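Long-range contacts in protein Niban 2 (Homo sapiens, PDB 7CTP), which may suppress apoptosis and promote melanoma cell invasion, and is represented by a chain holding its PH domain and a large helical region: residues Tyr222-Gly230 with Val422-Arg431; Pro352-Val363 with Lys400-Leu411. One frame throughout, in Å; residues are numbered along the deposited sequence.

Interaction 1 of 2, residues Tyr222-Gly230 with Val422-Arg431; sequences YGTWEMLCG and VSSTSVFKQR
The guanidinium group of Arg431 has Val427 CG1 over the centre of one face, 3.7 Å above the plane, while Leu228 CD2 lies at its edge, 4.1 Å from NH1. Its NH2 is hydrogen-bonded to Gln497 of helix 464-511. Trp225 opens a type I beta turn that ends at Leu228; through it the loop between helices 204-218 and 232-252 rests on the first turns of helix 422-455. The second flat group, the indole of Trp225, has Met227 CB and the amide N of Leu228 over one face, both offset toward the rim; Arg216 adds a cation-pi contact. Thr224 and Val427 meet tip to tip, CG2 to CG2 at 3.5 Å. Glu226 supplies the direct polar link: with CG anti to the backbone N (chi1 -178°), its carboxylate reaches Ser426, whose OG donates to OE1 at 3.0 Å from above the carboxylate plane, 54° out of it. The same OE1 forms a salt bridge with Lys122, in a strand of the PH domain. With an alanine here, the ammonium of Lys122 and the hydroxyl of Ser426 would probably lose their shared acceptor. Close by, a water accepts from Glu226 N and also hydrogen-bonds Ser423 OG, the water oxygen lying 2.8 Å from that OG, while Ser423 CB presses against Thr224 O at 3.4 Å.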
loop_
_atom_site.group_PDB
_atom_site.type_symbol
_atom_site.label_atom_id
_atom_site.label_comp_id
_atom_site.label_asym_id
_atom_site.label_seq_id
_atom_site.Cartn_x
_atom_site.Cartn_y
_atom_site.Cartn_z
ATOM N N TYR A 222 13.562 -12.297 1.127
ATOM C CA TYR A 222 12.452 -12.717 1.968
ATOM C C TYR A 222 12.019 -11.562 2.856
ATOM O O TYR A 222 12.855 -10.785 3.327
ATOM C CB TYR A 222 12.850 -13.918 2.840
ATOM C CG TYR A 222 12.912 -15.252 2.127
ATOM C CD1 TYR A 222 11.801 -16.083 2.072
ATOM C CD2 TYR A 222 14.089 -15.691 1.527
ATOM C CE1 TYR A 222 11.856 -17.310 1.428
ATOM C CE2 TYR A 222 14.154 -16.909 0.883
ATOM C CZ TYR A 222 13.036 -17.716 0.834
ATOM O OH TYR A 222 13.098 -18.936 0.190
ATOM N N GLY A 223 10.720 -11.454 3.091
ATOM C CA GLY A 223 10.194 -10.487 4.029
ATOM C C GLY A 223 9.509 -9.321 3.338
ATOM O O GLY A 223 9.591 -9.126 2.121
ATOM N N THR A 224 8.822 -8.543 4.170
ATOM C CA THR A 224 8.065 -7.384 3.714
ATOM C C THR A 224 8.933 -6.442 2.891
ATOM O O THR A 224 10.049 -6.093 3.287
ATOM C CB THR A 224 7.479 -6.651 4.920
ATOM O OG1 THR A 224 6.526 -7.502 5.566
ATOM C CG2 THR A 224 6.787 -5.373 4.497
ATOM N N TRP A 225 8.410 -6.037 1.736
ATOM C CA TRP A 225 9.134 -5.206 0.775
ATOM C C TRP A 225 8.528 -3.813 0.781
ATOM O O TRP A 225 7.343 -3.650 0.472
ATOM C CB TRP A 225 9.062 -5.820 -0.620
ATOM C CG TRP A 225 9.826 -5.097 -1.679
ATOM C CD1 TRP A 225 11.007 -4.438 -1.542
ATOM C CD2 TRP A 225 9.463 -4.998 -3.059
ATOM N NE1 TRP A 225 11.408 -3.917 -2.765
ATOM C CE2 TRP A 225 10.474 -4.261 -3.709
ATOM C CE3 TRP A 225 8.380 -5.468 -3.807
ATOM C CZ2 TRP A 225 10.428 -3.972 -5.070
ATOM C CZ3 TRP A 225 8.335 -5.184 -5.153
ATOM C CH2 TRP A 225 9.357 -4.436 -5.774
ATOM N N GLU A 226 9.345 -2.814 1.128
ATOM C CA GLU A 226 8.841 -1.453 1.282
ATOM C C GLU A 226 8.278 -0.902 -0.022
ATOM O O GLU A 226 7.400 -0.032 -0.006
ATOM C CB GLU A 226 9.963 -0.551 1.807
ATOM C CG GLU A 226 9.564 0.898 2.052
ATOM C CD GLU A 226 10.313 1.525 3.218
ATOM O OE1 GLU A 226 9.891 2.609 3.674
ATOM O OE2 GLU A 226 11.324 0.939 3.669
ATOM N N MET A 227 8.756 -1.393 -1.156
ATOM C CA MET A 227 8.368 -0.834 -2.439
ATOM C C MET A 227 7.227 -1.600 -3.091
ATOM O O MET A 227 6.945 -1.392 -4.275
ATOM C CB MET A 227 9.581 -0.764 -3.363
ATOM C CG MET A 227 10.667 0.206 -2.872
ATOM S SD MET A 227 10.085 1.835 -2.353
ATOM C CE MET A 227 9.481 2.527 -3.897
ATOM N N LEU A 228 6.540 -2.462 -2.338
ATOM C CA LEU A 228 5.262 -3.001 -2.788
ATOM C C LEU A 228 4.186 -1.938 -2.572
ATOM O O LEU A 228 3.293 -2.070 -1.732
ATOM C CB LEU A 228 4.925 -4.289 -2.046
ATOM C CG LEU A 228 3.741 -5.082 -2.603
ATOM C CD1 LEU A 228 4.177 -5.912 -3.808
ATOM C CD2 LEU A 228 3.146 -5.961 -1.512
ATOM N N CYS A 229 4.301 -0.844 -3.330
ATOM C CA CYS A 229 3.339 0.240 -3.236
ATOM C C CYS A 229 3.089 0.810 -4.622
ATOM O O CYS A 229 3.972 0.798 -5.484
ATOM C CB CYS A 229 3.829 1.358 -2.307
ATOM S SG CYS A 229 5.553 1.754 -2.639
ATOM N N GLY A 230 1.891 1.348 -4.799
ATOM C CA GLY A 230 1.442 1.832 -6.084
ATOM C C GLY A 230 0.618 0.773 -6.793
ATOM O O GLY A 230 0.190 -0.228 -6.209
ATOM N N VAL A 422 12.734 -1.904 9.431
ATOM C CA VAL A 422 12.272 -0.650 8.844
ATOM C C VAL A 422 11.117 -0.900 7.882
ATOM O O VAL A 422 10.120 -0.168 7.879
ATOM C CB VAL A 422 13.439 0.075 8.151
ATOM C CG1 VAL A 422 12.993 1.458 7.681
ATOM C CG2 VAL A 422 14.632 0.172 9.085
ATOM N N SER A 423 11.230 -1.944 7.060
ATOM C CA SER A 423 10.261 -2.170 5.992
ATOM C C SER A 423 8.897 -2.546 6.556
ATOM O O SER A 423 7.871 -1.994 6.137
ATOM C CB SER A 423 10.766 -3.258 5.047
ATOM O OG SER A 423 12.061 -2.936 4.570
ATOM N N SER A 424 8.866 -3.499 7.495
ATOM C CA SER A 424 7.605 -3.905 8.113
ATOM C C SER A 424 6.919 -2.714 8.760
ATOM O O SER A 424 5.709 -2.515 8.610
ATOM C CB SER A 424 7.843 -5.003 9.153
ATOM O OG SER A 424 8.313 -6.191 8.547
ATOM N N THR A 425 7.692 -1.895 9.475
ATOM C CA THR A 425 7.121 -0.729 10.140
ATOM C C THR A 425 6.474 0.223 9.140
ATOM O O THR A 425 5.332 0.654 9.327
ATOM C CB THR A 425 8.197 -0.012 10.949
ATOM O OG1 THR A 425 8.627 -0.866 12.019
ATOM C CG2 THR A 425 7.640 1.285 11.530
ATOM N N SER A 426 7.191 0.548 8.063
ATOM C CA SER A 426 6.654 1.452 7.049
ATOM C C SER A 426 5.374 0.902 6.430
ATOM O O SER A 426 4.351 1.599 6.355
ATOM C CB SER A 426 7.705 1.700 5.967
ATOM O OG SER A 426 7.176 2.512 4.939
ATOM N N VAL A 427 5.417 -0.347 5.961
ATOM C CA VAL A 427 4.261 -0.928 5.280
ATOM C C VAL A 427 3.056 -0.977 6.214
ATOM O O VAL A 427 1.925 -0.664 5.817
ATOM C CB VAL A 427 4.622 -2.323 4.740
ATOM C CG1 VAL A 427 3.365 -3.089 4.359
ATOM C CG2 VAL A 427 5.565 -2.182 3.539
ATOM N N PHE A 428 3.279 -1.337 7.473
ATOM C CA PHE A 428 2.143 -1.552 8.359
ATOM C C PHE A 428 1.576 -0.247 8.899
ATOM O O PHE A 428 0.388 -0.188 9.229
ATOM C CB PHE A 428 2.548 -2.534 9.456
ATOM C CG PHE A 428 2.662 -3.943 8.945
ATOM C CD1 PHE A 428 1.616 -4.495 8.212
ATOM C CD2 PHE A 428 3.806 -4.687 9.131
ATOM C CE1 PHE A 428 1.709 -5.785 7.707
ATOM C CE2 PHE A 428 3.905 -5.971 8.626
ATOM C CZ PHE A 428 2.859 -6.518 7.917
ATOM N N LYS A 429 2.372 0.822 8.939
ATOM C CA LYS A 429 1.786 2.136 9.196
ATOM C C LYS A 429 0.885 2.573 8.054
ATOM O O LYS A 429 -0.206 3.099 8.292
ATOM C CB LYS A 429 2.876 3.178 9.440
ATOM C CG LYS A 429 3.744 2.868 10.625
ATOM C CD LYS A 429 4.904 3.840 10.788
ATOM C CE LYS A 429 4.742 5.086 9.938
ATOM N NZ LYS A 429 5.924 5.982 10.088
ATOM N N GLN A 430 1.324 2.353 6.812
ATOM C CA GLN A 430 0.520 2.714 5.650
ATOM C C GLN A 430 -0.790 1.935 5.635
ATOM O O GLN A 430 -1.867 2.511 5.437
ATOM C CB GLN A 430 1.333 2.478 4.375
ATOM C CG GLN A 430 0.534 2.190 3.097
ATOM C CD GLN A 430 0.197 3.450 2.302
ATOM O OE1 GLN A 430 0.957 4.430 2.293
ATOM N NE2 GLN A 430 -0.928 3.412 1.600
ATOM N N ARG A 431 -0.720 0.622 5.874
ATOM C CA ARG A 431 -1.931 -0.193 5.839
ATOM C C ARG A 431 -2.879 0.183 6.970
ATOM O O ARG A 431 -4.089 0.293 6.753
ATOM C CB ARG A 431 -1.581 -1.678 5.899
ATOM C CG ARG A 431 -0.715 -2.139 4.740
ATOM C CD ARG A 431 -1.134 -3.492 4.198
ATOM N NE ARG A 431 -0.266 -3.916 3.101
ATOM C CZ ARG A 431 0.437 -5.046 3.100
ATOM N NH1 ARG A 431 1.201 -5.353 2.055
ATOM N NH2 ARG A 431 0.371 -5.867 4.145
HETATM O O HOH W 1 11.983 -3.234 1.828
HETATM O O HOH W 2 3.186 -2.922 0.771
#

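Interaction 2 of 2, residues Pro352-Val363 with Lys400-Leu411; sequences PTSQGFTEVRDV and KMQSCYEKMESL
Lys407 reaches across the helix that holds Gly356, and its aliphatic chain can be read atom by atom. CB packs against the amide N of Gly356 at 3.7 Å, and CG covers the CA of the same glycine. At chi2 (-60°) the chain bends, then runs nearly straight, bringing CD to 4.1 Å from Gln355 CB and CE to the side chain of Glu359, which it crosses at about a right angle. At the tip NZ stands 4.4 Å from Glu359 OE2, too far for a salt bridge; a water fills in, accepting from NZ and donating to OE2. The other carboxylate oxygen is gripped more directly: Ser403 OG donates to Glu359 OE1 at 2.7 Å, on the anti side and only 16° out of the carboxylate plane.

This is antiparallel helix packing with a knob-into-hole contact. Part of the long helix 342-378 lies beside a short helical segment around residues 402-405, and the side chain of Cys404 is the knob, seated among Gly356, Glu359, Val360 and Val363. Its SG touches Val360 CG2 at 3.7 Å. The backbones come to 4.9 Å between Gly356 CA and Cys404 CA, where the glycine leaves its side of the helix without a beta carbon.

Toward the other end, Pro352 crosses Met408 and Leu411 at about right angles, its CB lying 3.2 Å from Lys407 O. The chain of Met408, bent at chi2 and chi3, brings SD against the backbone of Thr353, while Met436 of helix 422-455 packs on the same methionine. A second water donates to both Gln355 OE1 and Lys407 O and accepts from Ser410 OG.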
loop_
_atom_site.group_PDB
_atom_site.type_symbol
_atom_site.label_atom_id
_atom_site.label_comp_id
_atom_site.label_asym_id
_atom_site.label_seq_id
_atom_site.Cartn_x
_atom_site.Cartn_y
_atom_site.Cartn_z
ATOM N N PRO A 352 -0.414 1.511 18.964
ATOM C CA PRO A 352 -0.710 2.666 18.104
ATOM C C PRO A 352 -1.927 2.450 17.221
ATOM O O PRO A 352 -2.705 3.387 17.014
ATOM C CB PRO A 352 0.574 2.829 17.279
ATOM C CG PRO A 352 1.174 1.467 17.265
ATOM C CD PRO A 352 0.881 0.899 18.606
ATOM N N THR A 353 -2.112 1.231 16.703
ATOM C CA THR A 353 -3.256 0.949 15.841
ATOM C C THR A 353 -4.567 1.204 16.569
ATOM O O THR A 353 -5.492 1.808 16.015
ATOM C CB THR A 353 -3.216 -0.499 15.348
ATOM O OG1 THR A 353 -1.985 -0.749 14.656
ATOM C CG2 THR A 353 -4.392 -0.761 14.402
ATOM N N SER A 354 -4.672 0.712 17.804
ATOM C CA SER A 354 -5.905 0.872 18.566
ATOM C C SER A 354 -6.120 2.325 18.966
ATOM O O SER A 354 -7.259 2.807 18.971
ATOM C CB SER A 354 -5.883 -0.041 19.787
ATOM O OG SER A 354 -5.849 -1.400 19.368
ATOM N N GLN A 355 -5.041 3.042 19.298
ATOM C CA GLN A 355 -5.164 4.479 19.524
ATOM C C GLN A 355 -5.706 5.177 18.287
ATOM O O GLN A 355 -6.545 6.081 18.391
ATOM C CB GLN A 355 -3.813 5.068 19.926
ATOM C CG GLN A 355 -3.370 4.679 21.320
ATOM C CD GLN A 355 -1.980 5.172 21.646
ATOM O OE1 GLN A 355 -1.249 5.622 20.769
ATOM N NE2 GLN A 355 -1.607 5.085 22.916
ATOM N N GLY A 356 -5.248 4.767 17.105
ATOM C CA GLY A 356 -5.703 5.410 15.884
ATOM C C GLY A 356 -7.177 5.175 15.609
ATOM O O GLY A 356 -7.905 6.094 15.223
ATOM N N PHE A 357 -7.639 3.939 15.806
ATOM C CA PHE A 357 -9.052 3.641 15.575
ATOM C C PHE A 357 -9.931 4.352 16.595
ATOM O O PHE A 357 -11.024 4.826 16.263
ATOM C CB PHE A 357 -9.286 2.132 15.613
ATOM C CG PHE A 357 -8.997 1.428 14.304
ATOM C CD1 PHE A 357 -7.694 1.255 13.865
ATOM C CD2 PHE A 357 -10.030 0.936 13.524
ATOM C CE1 PHE A 357 -7.425 0.614 12.671
ATOM C CE2 PHE A 357 -9.767 0.288 12.322
ATOM C CZ PHE A 357 -8.463 0.126 11.900
ATOM N N THR A 358 -9.463 4.450 17.841
ATOM C CA THR A 358 -10.193 5.221 18.843
ATOM C C THR A 358 -10.234 6.706 18.489
ATOM O O THR A 358 -11.267 7.365 18.667
ATOM C CB THR A 358 -9.574 5.000 20.220
ATOM O OG1 THR A 358 -9.755 3.630 20.594
ATOM C CG2 THR A 358 -10.239 5.900 21.261
ATOM N N GLU A 359 -9.132 7.247 17.960
ATOM C CA GLU A 359 -9.126 8.646 17.541
ATOM C C GLU A 359 -10.100 8.888 16.391
ATOM O O GLU A 359 -10.779 9.920 16.358
ATOM C CB GLU A 359 -7.707 9.079 17.166
ATOM C CG GLU A 359 -7.575 10.554 16.751
ATOM C CD GLU A 359 -7.720 11.540 17.916
ATOM O OE1 GLU A 359 -7.779 12.756 17.643
ATOM O OE2 GLU A 359 -7.763 11.109 19.086
ATOM N N VAL A 360 -10.197 7.946 15.442
ATOM C CA VAL A 360 -11.209 8.057 14.392
ATOM C C VAL A 360 -12.600 8.169 15.011
ATOM O O VAL A 360 -13.413 9.013 14.615
ATOM C CB VAL A 360 -11.125 6.855 13.437
ATOM C CG1 VAL A 360 -12.365 6.819 12.528
ATOM C CG2 VAL A 360 -9.838 6.937 12.620
ATOM N N ARG A 361 -12.883 7.318 15.995
ATOM C CA ARG A 361 -14.164 7.351 16.693
ATOM C C ARG A 361 -14.397 8.712 17.338
ATOM O O ARG A 361 -15.481 9.295 17.222
ATOM C CB ARG A 361 -14.195 6.237 17.739
ATOM C CG ARG A 361 -15.573 5.913 18.340
ATOM C CD ARG A 361 -15.395 5.106 19.622
ATOM N NE ARG A 361 -16.602 4.394 20.034
ATOM C CZ ARG A 361 -17.548 4.910 20.813
ATOM N NH1 ARG A 361 -17.432 6.154 21.254
ATOM N NH2 ARG A 361 -18.608 4.182 21.149
ATOM N N ASP A 362 -13.372 9.244 18.006
ATOM C CA ASP A 362 -13.522 10.520 18.695
ATOM C C ASP A 362 -13.735 11.660 17.708
ATOM O O ASP A 362 -14.542 12.562 17.957
ATOM C CB ASP A 362 -12.300 10.781 19.575
ATOM C CG ASP A 362 -12.169 9.777 20.705
ATOM O OD1 ASP A 362 -13.119 8.986 20.916
ATOM O OD2 ASP A 362 -11.118 9.774 21.385
ATOM N N VAL A 363 -13.023 11.635 16.577
ATOM C CA VAL A 363 -13.200 12.681 15.577
ATOM C C VAL A 363 -14.593 12.598 14.965
ATOM O O VAL A 363 -15.249 13.620 14.724
ATOM C CB VAL A 363 -12.098 12.578 14.504
ATOM C CG1 VAL A 363 -12.450 13.429 13.292
ATOM C CG2 VAL A 363 -10.752 13.033 15.083
ATOM N N LYS A 400 -8.555 17.190 9.513
ATOM C CA LYS A 400 -9.262 16.531 10.604
ATOM C C LYS A 400 -8.830 15.083 10.780
ATOM O O LYS A 400 -8.883 14.560 11.898
ATOM C CB LYS A 400 -10.769 16.642 10.382
ATOM C CG LYS A 400 -11.278 18.080 10.575
ATOM C CD LYS A 400 -12.782 18.213 10.362
ATOM C CE LYS A 400 -13.239 19.668 10.571
ATOM N NZ LYS A 400 -14.698 19.853 10.262
ATOM N N MET A 401 -8.379 14.422 9.709
ATOM C CA MET A 401 -7.906 13.049 9.840
ATOM C C MET A 401 -6.485 12.949 10.381
ATOM O O MET A 401 -6.068 11.854 10.764
ATOM C CB MET A 401 -7.979 12.335 8.490
ATOM C CG MET A 401 -9.415 12.028 8.033
ATOM S SD MET A 401 -10.233 10.828 9.089
ATOM C CE MET A 401 -9.137 9.417 8.952
ATOM N N GLN A 402 -5.740 14.055 10.427
ATOM C CA GLN A 402 -4.310 13.962 10.717
ATOM C C GLN A 402 -4.043 13.445 12.121
ATOM O O GLN A 402 -3.079 12.702 12.339
ATOM C CB GLN A 402 -3.633 15.313 10.508
ATOM C CG GLN A 402 -3.626 15.777 9.065
ATOM C CD GLN A 402 -3.201 14.682 8.091
ATOM O OE1 GLN A 402 -2.365 13.831 8.407
ATOM N NE2 GLN A 402 -3.781 14.702 6.895
ATOM N N SER A 403 -4.879 13.824 13.091
ATOM C CA SER A 403 -4.664 13.354 14.461
ATOM C C SER A 403 -4.857 11.846 14.571
ATOM O O SER A 403 -4.268 11.210 15.453
ATOM C CB SER A 403 -5.589 14.092 15.430
ATOM O OG SER A 403 -6.944 13.707 15.247
ATOM N N CYS A 404 -5.671 11.253 13.686
ATOM C CA CYS A 404 -5.800 9.798 13.654
ATOM C C CYS A 404 -4.550 9.155 13.069
ATOM O O CYS A 404 -3.988 8.218 13.649
ATOM C CB CYS A 404 -7.031 9.382 12.841
ATOM S SG CYS A 404 -8.543 10.311 13.194
ATOM N N TYR A 405 -4.121 9.639 11.901
ATOM C CA TYR A 405 -2.962 9.067 11.224
ATOM C C TYR A 405 -1.716 9.183 12.097
ATOM O O TYR A 405 -0.885 8.264 12.139
ATOM C CB TYR A 405 -2.759 9.768 9.879
ATOM C CG TYR A 405 -3.882 9.583 8.856
ATOM C CD1 TYR A 405 -4.595 8.395 8.774
ATOM C CD2 TYR A 405 -4.210 10.603 7.960
ATOM C CE1 TYR A 405 -5.624 8.219 7.824
ATOM C CE2 TYR A 405 -5.228 10.438 7.005
ATOM C CZ TYR A 405 -5.925 9.241 6.953
ATOM O OH TYR A 405 -6.927 9.062 6.025
ATOM N N GLU A 406 -1.597 10.296 12.831
ATOM C CA GLU A 406 -0.430 10.550 13.677
ATOM C C GLU A 406 -0.231 9.470 14.735
ATOM O O GLU A 406 0.898 9.262 15.199
ATOM C CB GLU A 406 -0.561 11.920 14.353
ATOM C CG GLU A 406 0.703 12.400 15.096
ATOM C CD GLU A 406 0.754 11.963 16.560
ATOM O OE1 GLU A 406 -0.274 11.495 17.101
ATOM O OE2 GLU A 406 1.838 12.097 17.171
ATOM N N LYS A 407 -1.303 8.774 15.134
ATOM C CA LYS A 407 -1.166 7.739 16.160
ATOM C C LYS A 407 -0.230 6.622 15.717
ATOM O O LYS A 407 0.365 5.942 16.560
ATOM C CB LYS A 407 -2.534 7.165 16.534
ATOM C CG LYS A 407 -3.510 8.176 17.118
ATOM C CD LYS A 407 -2.974 8.802 18.407
ATOM C CE LYS A 407 -4.080 9.585 19.117
ATOM N NZ LYS A 407 -3.524 10.554 20.116
ATOM N N MET A 408 -0.066 6.426 14.406
ATOM C CA MET A 408 0.789 5.341 13.926
ATOM C C MET A 408 2.263 5.700 13.893
ATOM O O MET A 408 3.090 4.798 13.750
ATOM C CB MET A 408 0.375 4.893 12.520
ATOM C CG MET A 408 -1.000 4.266 12.431
ATOM S SD MET A 408 -1.285 2.947 13.619
ATOM C CE MET A 408 0.060 1.820 13.262
ATOM N N GLU A 409 2.625 6.978 14.021
ATOM C CA GLU A 409 4.027 7.317 13.815
ATOM C C GLU A 409 4.917 6.858 14.960
ATOM O O GLU A 409 6.138 6.824 14.791
ATOM C CB GLU A 409 4.184 8.814 13.550
ATOM C CG GLU A 409 3.752 9.153 12.124
ATOM C CD GLU A 409 3.117 10.511 11.990
ATOM O OE1 GLU A 409 2.175 10.636 11.183
ATOM O OE2 GLU A 409 3.576 11.459 12.659
ATOM N N SER A 410 4.343 6.460 16.094
ATOM C CA SER A 410 5.141 5.848 17.153
ATOM C C SER A 410 5.375 4.354 16.939
ATOM O O SER A 410 6.058 3.723 17.757
ATOM C CB SER A 410 4.481 6.087 18.517
ATOM O OG SER A 410 3.215 5.457 18.605
ATOM N N LEU A 411 4.841 3.772 15.866
ATOM C CA LEU A 411 5.019 2.343 15.632
ATOM C C LEU A 411 6.485 2.024 15.398
ATOM O O LEU A 411 7.151 2.680 14.593
ATOM C CB LEU A 411 4.201 1.885 14.426
ATOM C CG LEU A 411 4.453 0.426 14.029
ATOM C CD1 LEU A 411 4.054 -0.506 15.165
ATOM C CD2 LEU A 411 3.737 0.059 12.741
HETATM O O HOH W 3 0.847 6.657 18.888
HETATM O O HOH W 4 -5.657 12.297 20.615
#

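Overall arrangement
From the N terminus the chain forms helices 3-7 and 10-48, then the PH domain, passes through helix 204-218 and enters the loop at 222-230, where interaction 1 begins. It runs through helices 232-252 and 260-337 into helix 342-378, the first partner of interaction 2. That contact closes a short loop, its nearest ends 37 positions apart, when the chain returns at 400-411. Helix 422-455 follows and closes the much longer loop of interaction 1, which encloses interaction 2 without crossing it. The centres are about 19 Å apart, yet the two meet where Lys429 and Thr425 pack on Leu411. Interaction 1 ties the 222-230 loop to helix 422-455, interaction 2 helix 342-378 to the segment before it.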